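PDB 4XG1: diaminopimelate decarboxylase, which probably catalyses, with pyridoxal 5'-phosphate as cofactor, the decarboxylation of meso-diaminopimelate to L-lysine, the final step of lysine biosynthesis, as a homodimer. Local coordinates for residues Ile38-Gln43 / Leu71-Ser77; Ser233-Gly239 / Leu269-Pro275; Lys289-Leu293 / Leu362-Leu368. All coordinates share one frame; numbering follows the deposited sequence.

Contact 1 (Ile38-Gln43 / Leu71-Ser77); sequences IERHWQ and LMARMGS. With TME (propane), chain S.
Trp42 meets Met72 and Met75 because its CG stands anti to the backbone N (chi1 -175°), which carries the indole forward from helix 35-49 to helix 66-74. Met75 slides past it in the opposite direction, straight as far as SD and then bent at chi3 (-57°), a turn that lays its methyl over one indole face. Met75 CE sits 3.6 Å from Trp42 CB, above the rim of the ring system and not its middle. Met75 SD is 4.9 Å from the centroid of the six-membered ring of Trp42, an oblique Met-aromatic contact. Met72 makes a second one, its SD 4.5 Å from the centroid of the five-membered ring of Trp42 and again oblique. Beyond the sulfur, Met72 CE rests against Ile38 CG2 at 3.5 Å, while the other branch of Ile38 crosses Leu71 at about a right angle, CD1 to CD1 4.0 Å.

Trp42 NE1 lies 3.0 Å from Ser77 OG, a hydroxyl hydrogen-bonded to Ile56 O. Ser77 arrives there through a Schellman motif at Gly76, whose positive phi suits glycine and which ends the helix with bonds back to Ala73 and Met72. Glu39, extended beyond CG, crosses Met75 obliquely inside the contact, Glu39 CG 3.8 Å from Met75 SD. Glu39 OE2 is salt-bridged to Arg35, and Glu39 OE1 is 3.3 Å from C1 of a bound propane.

Helix 66-74 is the crossover between the parallel strands 54-59 and 78-81 of the TIM barrel, and helix 35-49 packs beside it. Beneath them Trp42 and Met72 touch Ile56 and Tyr58 of strand 54-59, respectively, Met72 adds Phe79 of strand 78-81, and Ile279 of helix 277-280 touches both side chains.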
loop_
_atom_site.group_PDB
_atom_site.type_symbol
_atom_site.label_atom_id
_atom_site.label_comp_id
_atom_site.label_asym_id
_atom_site.label_seq_id
_atom_site.Cartn_x
_atom_site.Cartn_y
_atom_site.Cartn_z
ATOM N N ILE B 38 -8.149 18.979 -13.385
ATOM C CA ILE B 38 -6.876 18.411 -13.840
ATOM C C ILE B 38 -6.254 19.301 -14.906
ATOM O O ILE B 38 -5.047 19.615 -14.889
ATOM C CB ILE B 38 -7.062 16.987 -14.420
ATOM C CG1 ILE B 38 -7.452 16.028 -13.301
ATOM C CG2 ILE B 38 -5.804 16.495 -15.087
ATOM C CD1 ILE B 38 -8.052 14.740 -13.785
ATOM N N GLU B 39 -7.091 19.686 -15.864
ATOM C CA GLU B 39 -6.649 20.498 -16.995
ATOM C C GLU B 39 -6.205 21.884 -16.517
ATOM O O GLU B 39 -5.139 22.344 -16.844
ATOM C CB GLU B 39 -7.775 20.568 -18.026
ATOM C CG GLU B 39 -7.886 19.242 -18.773
ATOM C CD GLU B 39 -8.974 19.185 -19.827
ATOM O OE1 GLU B 39 -9.939 19.993 -19.767
ATOM O OE2 GLU B 39 -8.871 18.291 -20.691
ATOM N N ARG B 40 -7.015 22.507 -15.701
ATOM C CA ARG B 40 -6.668 23.805 -15.178
ATOM C C ARG B 40 -5.319 23.746 -14.498
ATOM O O ARG B 40 -4.471 24.616 -14.732
ATOM C CB ARG B 40 -7.708 24.280 -14.206
ATOM C CG ARG B 40 -7.581 25.727 -13.846
ATOM C CD ARG B 40 -8.721 26.089 -12.922
ATOM N NE ARG B 40 -8.419 25.726 -11.546
ATOM C CZ ARG B 40 -9.307 25.667 -10.546
ATOM N NH1 ARG B 40 -10.608 25.905 -10.756
ATOM N NH2 ARG B 40 -8.882 25.361 -9.315
ATOM N N HIS B 41 -5.108 22.717 -13.673
ATOM C CA HIS B 41 -3.876 22.625 -12.884
ATOM C C HIS B 41 -2.654 22.363 -13.747
ATOM O O HIS B 41 -1.598 22.902 -13.475
ATOM C CB HIS B 41 -3.992 21.595 -11.770
ATOM C CG HIS B 41 -4.766 22.075 -10.581
ATOM N ND1 HIS B 41 -5.162 21.230 -9.575
ATOM C CD2 HIS B 41 -5.240 23.302 -10.245
ATOM C CE1 HIS B 41 -5.821 21.917 -8.653
ATOM N NE2 HIS B 41 -5.898 23.178 -9.043
ATOM N N TRP B 42 -2.800 21.595 -14.815
ATOM C CA TRP B 42 -1.673 21.359 -15.709
ATOM C C TRP B 42 -1.346 22.646 -16.462
ATOM O O TRP B 42 -0.194 22.980 -16.661
ATOM C CB TRP B 42 -1.983 20.255 -16.708
ATOM C CG TRP B 42 -0.810 19.901 -17.572
ATOM C CD1 TRP B 42 0.116 18.935 -17.343
ATOM C CD2 TRP B 42 -0.446 20.510 -18.817
ATOM N NE1 TRP B 42 1.034 18.883 -18.379
ATOM C CE2 TRP B 42 0.701 19.853 -19.288
ATOM C CE3 TRP B 42 -0.993 21.556 -19.582
ATOM C CZ2 TRP B 42 1.302 20.196 -20.468
ATOM C CZ3 TRP B 42 -0.393 21.894 -20.755
ATOM C CH2 TRP B 42 0.726 21.215 -21.200
ATOM N N GLN B 43 -2.386 23.342 -16.922
ATOM C CA GLN B 43 -2.233 24.597 -17.674
ATOM C C GLN B 43 -1.623 25.709 -16.831
ATOM O O GLN B 43 -0.729 26.395 -17.300
ATOM C CB GLN B 43 -3.570 25.050 -18.267
ATOM C CG GLN B 43 -3.711 24.593 -19.707
ATOM C CD GLN B 43 -5.125 24.237 -20.074
ATOM O OE1 GLN B 43 -6.072 24.492 -19.301
ATOM N NE2 GLN B 43 -5.297 23.710 -21.285
ATOM N N LEU B 71 -5.700 12.660 -20.666
ATOM C CA LEU B 71 -5.958 14.086 -20.608
ATOM C C LEU B 71 -4.667 14.875 -20.786
ATOM O O LEU B 71 -4.632 15.834 -21.556
ATOM C CB LEU B 71 -6.592 14.483 -19.295
ATOM C CG LEU B 71 -8.006 13.992 -19.045
ATOM C CD1 LEU B 71 -8.510 14.588 -17.729
ATOM C CD2 LEU B 71 -8.933 14.371 -20.188
ATOM N N MET B 72 -3.615 14.479 -20.084
ATOM C CA MET B 72 -2.365 15.167 -20.226
ATOM C C MET B 72 -1.860 15.030 -21.664
ATOM O O MET B 72 -1.343 15.998 -22.236
ATOM C CB MET B 72 -1.269 14.593 -19.327
ATOM C CG MET B 72 -1.586 14.457 -17.871
ATOM S SD MET B 72 -2.054 15.947 -17.013
ATOM C CE MET B 72 -2.590 15.124 -15.536
ATOM N N ALA B 73 -1.913 13.816 -22.199
ATOM C CA ALA B 73 -1.357 13.525 -23.514
ATOM C C ALA B 73 -2.007 14.415 -24.608
ATOM O O ALA B 73 -1.328 14.901 -25.506
ATOM C CB ALA B 73 -1.526 12.074 -23.856
ATOM N N ARG B 74 -3.299 14.675 -24.468
ATOM C CA ARG B 74 -4.025 15.539 -25.382
ATOM C C ARG B 74 -3.552 16.977 -25.321
ATOM O O ARG B 74 -3.503 17.660 -26.361
ATOM C CB ARG B 74 -5.528 15.505 -25.105
ATOM C CG ARG B 74 -6.166 14.231 -25.599
ATOM C CD ARG B 74 -7.600 14.089 -25.176
ATOM N NE ARG B 74 -8.367 15.228 -25.635
ATOM C CZ ARG B 74 -8.801 15.362 -26.890
ATOM N NH1 ARG B 74 -8.554 14.424 -27.835
ATOM N NH2 ARG B 74 -9.507 16.441 -27.192
ATOM N N MET B 75 -3.233 17.450 -24.123
ATOM C CA MET B 75 -2.737 18.794 -23.989
ATOM C C MET B 75 -1.279 18.909 -24.382
ATOM O O MET B 75 -0.701 19.982 -24.246
ATOM C CB MET B 75 -2.955 19.289 -22.585
ATOM C CG MET B 75 -4.410 19.412 -22.234
ATOM S SD MET B 75 -4.647 20.058 -20.572
ATOM C CE MET B 75 -3.713 18.864 -19.602
ATOM N N GLY B 76 -0.671 17.824 -24.839
ATOM C CA GLY B 76 0.720 17.840 -25.283
ATOM C C GLY B 76 1.772 17.654 -24.200
ATOM O O GLY B 76 2.995 17.753 -24.485
ATOM N N SER B 77 1.330 17.242 -23.007
ATOM C CA SER B 77 2.219 16.982 -21.903
ATOM C C SER B 77 3.259 15.922 -22.106
ATOM O O SER B 77 3.109 14.979 -22.877
ATOM C CB SER B 77 1.424 16.571 -20.674
ATOM O OG SER B 77 2.280 16.412 -19.544
HETATM C C1 TME S . -11.267 22.772 -18.567
HETATM C C2 TME S . -10.191 23.396 -17.644
HETATM C C3 TME S . -10.727 24.250 -16.485
#

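Contact 2 (Ser233-Gly239 / Leu269-Pro275); sequences SHLDLGG and LKLIFEP. With LLP ((2S)-2-amino-6-[[3-hydroxy-2-methyl-5-(phosphonooxymethyl)pyridin-4-yl]methylideneamino]hexanoic acid), chain T.
Ile272 CD1 sits over one face of the His234 imidazole, a CH-pi contact 3.8 Å from the ring centroid and shifted toward the rim. The imidazole is turned there by a first torsion that sets CG between the backbone N and the carbonyl carbon (chi1 66°). Further along the same side of the sheet, the carboxylates of Asp236 and Glu274 stand nearly perpendicular, their planes 85° apart, with Asp236 OD2 2.7 Å from Glu274 OE2. The other oxygen, Glu274 OE1, lies 2.9 Å from the pyridine N1 of LLP. Asp236 OD1 accepts from Gly238 N in an Asx turn, so one carboxylate both steadies the loop and adjoins the group facing the cofactor. Leu237 CD1 approaches the Phe273 ring obliquely.

Strands 234-236 and 270-273 are neighbouring parallel strands of the TIM barrel, joined through helix 253-262 as a beta-alpha-beta unit. Leu235 N to Lys270 O, Ile272 N to Leu235 O and Leu237 N to Ile272 O are all 2.8 Å bonds. His234, Asp236 and Ile272 face the barrel interior; Leu235 and Leu271 turn outward side by side, under helices 209-227 and 253-262 respectively.

Past the strand ends, Gly238 O accepts from Glu274 N, which lies above the carbonyl plane. Gly239 runs so close to Glu274 O that a beta carbon would clash with it. Gly239 CA is 3.7 Å from LLP OP3, and Pro275 CA approaches the same phosphate oxygen.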
loop_
_atom_site.group_PDB
_atom_site.type_symbol
_atom_site.label_atom_id
_atom_site.label_comp_id
_atom_site.label_asym_id
_atom_site.label_seq_id
_atom_site.Cartn_x
_atom_site.Cartn_y
_atom_site.Cartn_z
ATOM N N SER B 233 21.701 20.396 -22.419
ATOM C CA SER B 233 20.554 20.841 -23.244
ATOM C C SER B 233 19.323 21.200 -22.417
ATOM O O SER B 233 18.507 22.057 -22.827
ATOM C CB SER B 233 20.172 19.762 -24.251
ATOM O OG SER B 233 21.332 19.088 -24.714
ATOM N N HIS B 234 19.163 20.527 -21.266
ATOM C CA HIS B 234 18.020 20.816 -20.359
ATOM C C HIS B 234 18.349 20.631 -18.880
ATOM O O HIS B 234 19.290 19.919 -18.504
ATOM C CB HIS B 234 16.794 19.964 -20.730
ATOM C CG HIS B 234 16.988 18.495 -20.514
ATOM N ND1 HIS B 234 16.836 17.894 -19.280
ATOM C CD2 HIS B 234 17.339 17.502 -21.376
ATOM C CE1 HIS B 234 17.109 16.605 -19.382
ATOM N NE2 HIS B 234 17.402 16.338 -20.646
ATOM N N LEU B 235 17.546 21.310 -18.073
ATOM C CA LEU B 235 17.614 21.235 -16.632
ATOM C C LEU B 235 16.257 20.833 -16.086
ATOM O O LEU B 235 15.253 21.540 -16.296
ATOM C CB LEU B 235 17.960 22.599 -16.060
ATOM C CG LEU B 235 17.966 22.686 -14.528
ATOM C CD1 LEU B 235 19.112 21.884 -13.942
ATOM C CD2 LEU B 235 18.050 24.144 -14.126
ATOM N N ASP B 236 16.237 19.696 -15.396
ATOM C CA ASP B 236 15.007 19.123 -14.849
ATOM C C ASP B 236 14.947 19.412 -13.338
ATOM O O ASP B 236 15.779 18.953 -12.560
ATOM C CB ASP B 236 15.019 17.607 -15.130
ATOM C CG ASP B 236 13.701 16.912 -14.737
ATOM O OD1 ASP B 236 13.027 17.313 -13.765
ATOM O OD2 ASP B 236 13.398 15.882 -15.351
ATOM N N LEU B 237 13.960 20.175 -12.937
ATOM C CA LEU B 237 13.815 20.585 -11.553
ATOM C C LEU B 237 12.876 19.735 -10.678
ATOM O O LEU B 237 12.524 20.119 -9.567
ATOM C CB LEU B 237 13.337 22.032 -11.535
ATOM C CG LEU B 237 14.375 22.968 -12.126
ATOM C CD1 LEU B 237 13.805 24.374 -12.247
ATOM C CD2 LEU B 237 15.650 22.967 -11.278
ATOM N N GLY B 238 12.488 18.569 -11.177
ATOM C CA GLY B 238 11.670 17.640 -10.436
ATOM C C GLY B 238 10.321 18.217 -10.122
ATOM O O GLY B 238 9.851 19.141 -10.809
ATOM N N GLY B 239 9.663 17.621 -9.129
ATOM C CA GLY B 239 8.372 18.088 -8.642
ATOM C C GLY B 239 8.584 18.607 -7.238
ATOM O O GLY B 239 9.662 19.139 -6.945
ATOM N N LEU B 269 18.251 27.884 -21.701
ATOM C CA LEU B 269 18.297 26.483 -21.261
ATOM C C LEU B 269 16.898 25.957 -21.014
ATOM O O LEU B 269 16.073 26.618 -20.365
ATOM C CB LEU B 269 19.108 26.325 -19.989
ATOM C CG LEU B 269 19.429 24.862 -19.658
ATOM C CD1 LEU B 269 20.327 24.198 -20.684
ATOM C CD2 LEU B 269 20.080 24.767 -18.303
ATOM N N LYS B 270 16.654 24.753 -21.510
ATOM C CA LYS B 270 15.322 24.197 -21.455
ATOM C C LYS B 270 15.013 23.690 -20.058
ATOM O O LYS B 270 15.767 22.899 -19.502
ATOM C CB LYS B 270 15.182 23.035 -22.436
ATOM C CG LYS B 270 13.731 22.674 -22.700
ATOM C CD LYS B 270 13.614 21.421 -23.531
ATOM C CE LYS B 270 12.237 21.276 -24.112
ATOM N NZ LYS B 270 12.110 19.989 -24.834
ATOM N N LEU B 271 13.883 24.118 -19.529
ATOM C CA LEU B 271 13.470 23.690 -18.201
ATOM C C LEU B 271 12.402 22.578 -18.208
ATOM O O LEU B 271 11.338 22.725 -18.815
ATOM C CB LEU B 271 12.926 24.876 -17.419
ATOM C CG LEU B 271 13.933 25.935 -16.995
ATOM C CD1 LEU B 271 13.174 27.029 -16.282
ATOM C CD2 LEU B 271 15.039 25.361 -16.133
ATOM N N ILE B 272 12.721 21.471 -17.547
ATOM C CA ILE B 272 11.782 20.395 -17.366
ATOM C C ILE B 272 11.283 20.380 -15.939
ATOM O O ILE B 272 12.059 20.479 -14.995
ATOM C CB ILE B 272 12.402 19.046 -17.763
ATOM C CG1 ILE B 272 12.606 19.015 -19.282
ATOM C CG2 ILE B 272 11.483 17.894 -17.356
ATOM C CD1 ILE B 272 13.404 17.841 -19.784
ATOM N N PHE B 273 9.973 20.264 -15.795
ATOM C CA PHE B 273 9.303 20.126 -14.501
ATOM C C PHE B 273 8.509 18.830 -14.405
ATOM O O PHE B 273 7.885 18.382 -15.365
ATOM C CB PHE B 273 8.317 21.262 -14.299
ATOM C CG PHE B 273 8.924 22.598 -14.444
ATOM C CD1 PHE B 273 9.059 23.187 -15.693
ATOM C CD2 PHE B 273 9.362 23.286 -13.324
ATOM C CE1 PHE B 273 9.625 24.432 -15.824
ATOM C CE2 PHE B 273 9.927 24.543 -13.455
ATOM C CZ PHE B 273 10.061 25.105 -14.706
ATOM N N GLU B 274 8.486 18.265 -13.201
ATOM C CA GLU B 274 7.891 16.952 -12.961
ATOM C C GLU B 274 6.829 16.985 -11.888
ATOM O O GLU B 274 6.864 16.204 -10.974
ATOM C CB GLU B 274 8.984 15.984 -12.551
ATOM C CG GLU B 274 10.070 15.729 -13.575
ATOM C CD GLU B 274 11.160 14.826 -13.042
ATOM O OE1 GLU B 274 11.268 14.652 -11.808
ATOM O OE2 GLU B 274 11.923 14.255 -13.832
ATOM N N PRO B 275 5.884 17.928 -11.967
ATOM C CA PRO B 275 4.927 17.960 -10.887
ATOM C C PRO B 275 3.954 16.745 -10.875
ATOM O O PRO B 275 3.521 16.289 -11.921
ATOM C CB PRO B 275 4.149 19.251 -11.170
ATOM C CG PRO B 275 4.189 19.363 -12.648
ATOM C CD PRO B 275 5.556 18.907 -13.013
HETATM N N1 LLP T . 9.910 13.447 -9.582
HETATM C C2 LLP T . 10.521 12.521 -8.835
HETATM C "C2'" LLP T . 11.884 12.026 -9.249
HETATM C C3 LLP T . 9.811 12.007 -7.648
HETATM O O3 LLP T . 10.399 11.091 -6.844
HETATM C C4 LLP T . 8.486 12.541 -7.315
HETATM C "C4'" LLP T . 7.703 12.111 -6.114
HETATM C C5 LLP T . 7.918 13.563 -8.217
HETATM C C6 LLP T . 8.670 13.944 -9.320
HETATM C "C5'" LLP T . 6.561 14.175 -8.002
HETATM O OP4 LLP T . 6.453 14.839 -6.806
HETATM P P LLP T . 5.145 15.649 -6.358
HETATM O OP1 LLP T . 4.003 14.684 -6.641
HETATM O OP2 LLP T . 5.369 16.113 -4.899
HETATM O OP3 LLP T . 5.134 16.987 -7.123
HETATM N N LLP T . 3.415 8.812 -1.432
HETATM C CA LLP T . 3.766 10.211 -0.952
HETATM C CB LLP T . 4.290 11.071 -2.096
HETATM C CG LLP T . 5.798 11.152 -2.240
HETATM C CD LLP T . 6.257 10.917 -3.661
HETATM C CE LLP T . 7.760 11.226 -3.794
HETATM N NZ LLP T . 8.352 11.247 -5.147
HETATM C C LLP T . 2.509 10.877 -0.447
HETATM O O LLP T . 1.417 10.344 -0.552
HETATM O OXT LLP T . 2.517 11.981 0.071
#

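Contact 3 (Lys289-Leu293 / Leu362-Leu368); sequences KVEFL and LAEGDYL
Val290 N donates to Asp366 O at 2.7 Å, almost straight (175° at the hydrogen) and close to the line of the C=O bond. Val290 O in turn accepts from Gly365 N at 3.0 Å, the donor tilted from the carbonyl plane. Gly365 belongs to the type II turn from Ala363 to Asp366, where its positive phi calls for glycine; Asp366 OD2 braces the turn by accepting from Ala363 N, and OD1 is salt-bridged to Arg336. Glu364, extended beyond CG, sends OE2 to Leu293 N at 2.9 Å, although that oxygen's position is less sure.

Antiparallel strands 284-294 and 367-371 pair here in the mixed sheet outside the barrel, Lys289 and Tyr367 forming a non-hydrogen-bonded pair. Glu291 and Phe292 both face Ile303 of strand 300-304, a classic beta bulge. Glu291 OE1 has Lys289 NZ as a weak partner and Arg133 of the second subunit as its main one. Lys289 CB lies 3.6 Å from Tyr367 CE1, Val290 CG2 meets Leu368 CD1 at 4.0 Å, and the Leu293 and Glu364 side chains slide past each other in opposite directions, CG to CG 3.8 Å. Cutting Glu364 back to an alanine would probably leave Leu293 N without this acceptor and uncover one side of Leu293.

At the turn, backbone pairing is thus joined by a carboxylate that appears to serve Leu293 N, beside a bulge whose acid reaches across the dimer interface.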
loop_
_atom_site.group_PDB
_atom_site.type_symbol
_atom_site.label_atom_id
_atom_site.label_comp_id
_atom_site.label_asym_id
_atom_site.label_seq_id
_atom_site.Cartn_x
_atom_site.Cartn_y
_atom_site.Cartn_z
ATOM N N LYS B 289 -19.389 5.592 2.356
ATOM C CA LYS B 289 -20.664 5.533 3.027
ATOM C C LYS B 289 -20.454 5.143 4.491
ATOM O O LYS B 289 -19.643 4.250 4.807
ATOM C CB LYS B 289 -21.522 4.487 2.346
ATOM C CG LYS B 289 -22.895 4.238 2.973
ATOM C CD LYS B 289 -23.608 3.092 2.253
ATOM C CE LYS B 289 -24.280 2.154 3.252
ATOM N NZ LYS B 289 -24.218 0.733 2.805
ATOM N N VAL B 290 -21.159 5.827 5.388
ATOM C CA VAL B 290 -21.117 5.501 6.809
ATOM C C VAL B 290 -21.932 4.230 7.011
ATOM O O VAL B 290 -23.115 4.177 6.644
ATOM C CB VAL B 290 -21.746 6.636 7.655
ATOM C CG1 VAL B 290 -21.749 6.270 9.123
ATOM C CG2 VAL B 290 -20.987 7.940 7.455
ATOM N N GLU B 291 -21.325 3.222 7.601
ATOM C CA GLU B 291 -22.035 2.007 7.880
ATOM C C GLU B 291 -22.610 2.099 9.284
ATOM O O GLU B 291 -23.821 2.010 9.459
ATOM C CB GLU B 291 -21.107 0.797 7.775
ATOM C CG GLU B 291 -20.410 0.655 6.424
ATOM C CD GLU B 291 -21.232 -0.086 5.388
ATOM O OE1 GLU B 291 -22.467 -0.248 5.556
ATOM O OE2 GLU B 291 -20.636 -0.471 4.370
ATOM N N PHE B 292 -21.748 2.281 10.273
ATOM C CA PHE B 292 -22.162 2.299 11.654
ATOM C C PHE B 292 -21.597 3.477 12.412
ATOM O O PHE B 292 -20.586 4.063 12.002
ATOM C CB PHE B 292 -21.656 1.081 12.366
ATOM C CG PHE B 292 -21.985 -0.201 11.690
ATOM C CD1 PHE B 292 -23.272 -0.476 11.300
ATOM C CD2 PHE B 292 -21.008 -1.149 11.491
ATOM C CE1 PHE B 292 -23.576 -1.662 10.685
ATOM C CE2 PHE B 292 -21.302 -2.352 10.887
ATOM C CZ PHE B 292 -22.601 -2.608 10.493
ATOM N N LEU B 293 -22.266 3.824 13.521
ATOM C CA LEU B 293 -21.745 4.783 14.491
ATOM C C LEU B 293 -21.623 4.049 15.785
ATOM O O LEU B 293 -22.566 3.397 16.219
ATOM C CB LEU B 293 -22.661 5.959 14.654
ATOM C CG LEU B 293 -22.920 6.777 13.398
ATOM C CD1 LEU B 293 -23.985 7.834 13.702
ATOM C CD2 LEU B 293 -21.665 7.443 12.877
ATOM N N LEU B 362 -23.682 13.349 11.677
ATOM C CA LEU B 362 -23.793 12.139 10.885
ATOM C C LEU B 362 -24.969 11.245 11.271
ATOM O O LEU B 362 -25.244 11.026 12.452
ATOM C CB LEU B 362 -22.532 11.288 11.086
ATOM C CG LEU B 362 -21.169 11.874 10.747
ATOM C CD1 LEU B 362 -20.093 10.827 10.997
ATOM C CD2 LEU B 362 -21.133 12.365 9.325
ATOM N N ALA B 363 -25.645 10.700 10.270
ATOM C CA ALA B 363 -26.489 9.516 10.490
ATOM C C ALA B 363 -25.921 8.355 9.677
ATOM O O ALA B 363 -25.367 8.564 8.586
ATOM C CB ALA B 363 -27.914 9.789 10.057
ATOM N N GLU B 364 -26.104 7.154 10.209
ATOM C CA GLU B 364 -25.776 5.938 9.509
ATOM C C GLU B 364 -26.437 5.997 8.157
ATOM O O GLU B 364 -27.548 6.507 8.033
ATOM C CB GLU B 364 -26.216 4.715 10.291
ATOM C CG GLU B 364 -25.572 4.657 11.668
ATOM C CD GLU B 364 -25.774 3.338 12.353
ATOM O OE1 GLU B 364 -26.685 2.590 11.943
ATOM O OE2 GLU B 364 -25.034 3.023 13.311
ATOM N N GLY B 365 -25.689 5.599 7.118
ATOM C CA GLY B 365 -26.159 5.651 5.741
ATOM C C GLY B 365 -25.713 6.849 4.988
ATOM O O GLY B 365 -25.784 6.876 3.771
ATOM N N ASP B 366 -25.234 7.862 5.684
ATOM C CA ASP B 366 -24.730 9.078 5.007
ATOM C C ASP B 366 -23.448 8.819 4.195
ATOM O O ASP B 366 -22.624 7.986 4.569
ATOM C CB ASP B 366 -24.411 10.162 6.051
ATOM C CG ASP B 366 -25.646 10.870 6.575
ATOM O OD1 ASP B 366 -26.663 10.912 5.843
ATOM O OD2 ASP B 366 -25.599 11.393 7.738
ATOM N N TYR B 367 -23.260 9.621 3.159
ATOM C CA TYR B 367 -22.049 9.634 2.385
ATOM C C TYR B 367 -21.090 10.748 2.836
ATOM O O TYR B 367 -21.501 11.880 3.048
ATOM C CB TYR B 367 -22.376 9.859 0.919
ATOM C CG TYR B 367 -23.024 8.689 0.278
ATOM C CD1 TYR B 367 -22.361 7.477 0.185
ATOM C CD2 TYR B 367 -24.285 8.782 -0.271
ATOM C CE1 TYR B 367 -22.946 6.375 -0.419
ATOM C CE2 TYR B 367 -24.883 7.689 -0.875
ATOM C CZ TYR B 367 -24.201 6.480 -0.940
ATOM O OH TYR B 367 -24.771 5.384 -1.538
ATOM N N LEU B 368 -19.806 10.423 2.975
ATOM C CA LEU B 368 -18.759 11.408 3.249
ATOM C C LEU B 368 -17.764 11.471 2.115
ATOM O O LEU B 368 -17.593 10.536 1.371
ATOM C CB LEU B 368 -18.019 11.057 4.511
ATOM C CG LEU B 368 -18.840 11.086 5.785
ATOM C CD1 LEU B 368 -18.046 10.584 6.964
ATOM C CD2 LEU B 368 -19.270 12.516 6.022
#

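From the N terminus, contact 1 closes a loop of 27 residues that contains strand 54-59, joining two helices on the outside of the barrel. Contact 2 comes next and closes 29 residues holding helix 253-262, within the barrel wall itself; strand 270-273 then pairs with strand 54-59, completing the ring of strands. Contact 3 closes the longest loop, 68 residues, inside the mixed sheet, built mainly from the C-terminal part of the chain. The three are in series, none nested in or crossing another. Contacts 1 and 2 share the pyridoxal-binding domain, their centres about 17 Å apart, whereas the centre of contact 3 is about 45 Å from that of contact 2, across the chain's centre.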